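Local coordinates for protein light Chain (Clostridium botulinum, PDB 6BVD) that probably acts as the zinc-dependent endopeptidase of a mosaic botulinum neurotoxin, the light chain that carries its proteolytic activity, at residues N78-T82 and N83-N87. Residues are numbered along the deposited sequence; the frame is centred on the assembly and turned at random.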
ATOM      1  N   ASN A  78     -10.092  10.468 -27.307  1.00 42.52           N
ATOM      2  CA  ASN A  78     -10.352  11.315 -26.149  1.00 43.73           C
ATOM      3  C   ASN A  78      -9.709  10.829 -24.850  1.00 39.71           C
ATOM      4  O   ASN A  78      -9.721  11.546 -23.854  1.00 38.13           O
ATOM      5  CB  ASN A  78     -11.858  11.467 -25.939  1.00 49.24           C
ATOM      6  CG  ASN A  78     -12.503  12.314 -27.003  1.00 51.99           C
ATOM      7  OD1 ASN A  78     -11.966  13.347 -27.397  1.00 57.05           O
ATOM      8  ND2 ASN A  78     -13.668  11.896 -27.461  1.00 52.96           N
ATOM      9  N   TYR A  79      -9.124   9.635 -24.854  1.00 39.43           N
ATOM     10  CA  TYR A  79      -8.425   9.152 -23.662  1.00 34.35           C
ATOM     11  C   TYR A  79      -7.285  10.117 -23.310  1.00 27.81           C
ATOM     12  O   TYR A  79      -6.518  10.511 -24.190  1.00 28.36           O
ATOM     13  CB  TYR A  79      -7.869   7.740 -23.877  1.00 35.02           C
ATOM     14  CG  TYR A  79      -7.257   7.137 -22.632  1.00 34.54           C
ATOM     15  CD1 TYR A  79      -8.032   6.930 -21.510  1.00 32.78           C
ATOM     16  CD2 TYR A  79      -5.906   6.768 -22.581  1.00 28.04           C
ATOM     17  CE1 TYR A  79      -7.497   6.380 -20.363  1.00 36.28           C
ATOM     18  CE2 TYR A  79      -5.357   6.206 -21.426  1.00 29.00           C
ATOM     19  CZ  TYR A  79      -6.162   6.028 -20.324  1.00 33.43           C
ATOM     20  OH  TYR A  79      -5.687   5.478 -19.163  1.00 31.97           O
ATOM     21  N   LEU A  80      -7.221  10.505 -22.033  1.00 28.39           N
ATOM     22  CA  LEU A  80      -6.249  11.457 -21.470  1.00 30.74           C
ATOM     23  C   LEU A  80      -6.355  12.881 -22.032  1.00 35.11           C
ATOM     24  O   LEU A  80      -5.378  13.607 -22.018  1.00 34.83           O
ATOM     25  CB  LEU A  80      -4.806  10.965 -21.639  1.00 29.97           C
ATOM     26  CG  LEU A  80      -4.374   9.695 -20.897  1.00 29.17           C
ATOM     27  CD1 LEU A  80      -2.954   9.371 -21.214  1.00 23.37           C
ATOM     28  CD2 LEU A  80      -4.528   9.861 -19.396  1.00 31.70           C
ATOM     29  N   SER A  81      -7.540  13.290 -22.465  1.00 36.75           N
ATOM     30  CA  SER A  81      -7.743  14.652 -22.959  1.00 37.92           C
ATOM     31  C   SER A  81      -8.042  15.642 -21.825  1.00 38.63           C
ATOM     32  O   SER A  81      -7.889  16.838 -22.002  1.00 40.79           O
ATOM     33  CB  SER A  81      -8.862  14.686 -24.001  1.00 41.78           C
ATOM     34  OG  SER A  81     -10.114  14.332 -23.433  1.00 44.04           O
ATOM     35  N   THR A  82      -8.470  15.143 -20.669  1.00 35.89           N
ATOM     36  CA  THR A  82      -8.768  16.005 -19.521  1.00 36.83           C
ATOM     37  C   THR A  82      -7.761  15.861 -18.365  1.00 38.19           C
ATOM     38  O   THR A  82      -7.149  14.804 -18.188  1.00 41.18           O
ATOM     39  CB  THR A  82     -10.154  15.710 -18.973  1.00 35.91           C
ATOM     40  OG1 THR A  82     -10.187  14.350 -18.514  1.00 35.76           O
ATOM     41  CG2 THR A  82     -11.190  15.876 -20.055  1.00 39.95           C
ATOM     42  N   ASN A  83      -7.622  16.924 -17.571  1.00 37.31           N
ATOM     43  CA  ASN A  83      -6.757  16.922 -16.403  1.00 33.08           C
ATOM     44  C   ASN A  83      -7.162  15.894 -15.373  1.00 38.63           C
ATOM     45  O   ASN A  83      -6.306  15.312 -14.704  1.00 36.71           O
ATOM     46  CB  ASN A  83      -6.747  18.299 -15.749  1.00 35.73           C
ATOM     47  CG  ASN A  83      -5.835  19.278 -16.464  1.00 37.15           C
ATOM     48  OD1 ASN A  83      -5.323  19.004 -17.556  1.00 37.81           O
ATOM     49  ND2 ASN A  83      -5.619  20.425 -15.841  1.00 38.41           N
ATOM     50  N   THR A  84      -8.467  15.682 -15.222  1.00 38.81           N
ATOM     51  CA  THR A  84      -8.934  14.678 -14.282  1.00 36.76           C
ATOM     52  C   THR A  84      -8.428  13.285 -14.691  1.00 33.14           C
ATOM     53  O   THR A  84      -7.938  12.521 -13.859  1.00 35.19           O
ATOM     54  CB  THR A  84     -10.475  14.684 -14.161  1.00 37.39           C
ATOM     55  OG1 THR A  84     -10.886  15.896 -13.523  1.00 39.91           O
ATOM     56  CG2 THR A  84     -10.952  13.519 -13.301  1.00 32.38           C
ATOM     57  N   GLU A  85      -8.525  12.949 -15.970  1.00 31.49           N
ATOM     58  CA  GLU A  85      -8.042  11.642 -16.401  1.00 28.25           C
ATOM     59  C   GLU A  85      -6.501  11.539 -16.392  1.00 30.10           C
ATOM     60  O   GLU A  85      -5.961  10.456 -16.181  1.00 28.58           O
ATOM     61  CB  GLU A  85      -8.588  11.285 -17.789  1.00 30.38           C
ATOM     62  CG  GLU A  85      -8.497   9.768 -18.064  1.00 38.63           C
ATOM     63  CD  GLU A  85      -9.365   9.294 -19.225  1.00 42.12           C
ATOM     64  OE1 GLU A  85      -9.438   9.988 -20.263  1.00 34.94           O
ATOM     65  OE2 GLU A  85     -10.011   8.227 -19.069  1.00 45.95           O
ATOM     66  N   LYS A  86      -5.785  12.640 -16.624  1.00 23.04           N
ATOM     67  CA  LYS A  86      -4.326  12.595 -16.495  1.00 22.41           C
ATOM     68  C   LYS A  86      -3.939  12.290 -15.034  1.00 24.58           C
ATOM     69  O   LYS A  86      -2.985  11.542 -14.754  1.00 22.20           O
ATOM     70  CB  LYS A  86      -3.697  13.925 -16.968  1.00 20.76           C
ATOM     71  CG  LYS A  86      -3.946  14.187 -18.441  1.00 28.02           C
ATOM     72  CD  LYS A  86      -3.175  15.472 -18.889  1.00 35.12           C
ATOM     73  CE  LYS A  86      -3.295  15.788 -20.374  1.00 37.10           C
ATOM     74  NZ  LYS A  86      -4.606  16.338 -20.789  1.00 48.22           N
ATOM     75  N   ASN A  87      -4.695  12.862 -14.100  1.00 25.02           N
ATOM     76  CA  ASN A  87      -4.424  12.627 -12.692  1.00 24.46           C
ATOM     77  C   ASN A  87      -4.720  11.170 -12.318  1.00 23.26           C
ATOM     78  O   ASN A  87      -4.000  10.562 -11.540  1.00 29.06           O
ATOM     79  CB  ASN A  87      -5.233  13.577 -11.819  1.00 23.40           C
ATOM     80  CG  ASN A  87      -4.937  13.383 -10.341  1.00 28.35           C
ATOM     81  OD1 ASN A  87      -3.829  13.658  -9.881  1.00 35.90           O
ATOM     82  ND2 ASN A  87      -5.905  12.871  -9.601  1.00 23.45           N
TER
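Glu-85 OE1 accepts a hydrogen bond from the backbone N of Leu-80 at 2.9 Å, a nearly straight bond that fastens the first turn of helix 83-100 to the loop leading into it. The join is a worked example of helix N-capping preceded by a type II beta turn, which runs from Asn-78 to Ser-81. Thr-82 is the N-cap: its OG1 accepts from Glu-85 N in a long, weak bond of 3.3 Å, while its carbonyl O accepts from Lys-86 N at 3.0 Å, the first regular bond of the helix. Setting OG1 between the backbone N and the carbonyl carbon (chi1 62°) places it to accept from Glu-85 N.

Glu-85 leaves the helix with CG anti to its own N (chi1 -161°), and the extended chain carries the carboxylate back to the beta turn, beside Tyr-79 and Leu-80. There the Leu-80 N-H meets OE1 from above the carboxylate plane, 47° out of it. OE2 lies obliquely against the ring of Tyr-79, 3.4 Å from CE1, the two planes being steeply inclined. Outside the two segments, the Tyr-79 OH hydrogen-bonds Glu-200 and its ring meets Tyr-201 edge-to-face.

Within the turn, Asn-78 O is gripped twice by Ser-81, through N and through OG, the latter approaching at 2.8 Å in the carbonyl plane, on a lone pair. Lys-86 adds a further side-chain tie between helix and loop. Its chain bends at the last torsion, and NZ reaches Leu-80 O at 3.1 Å from above the carbonyl plane, with Ser-81 O 3.5 Å from the same nitrogen.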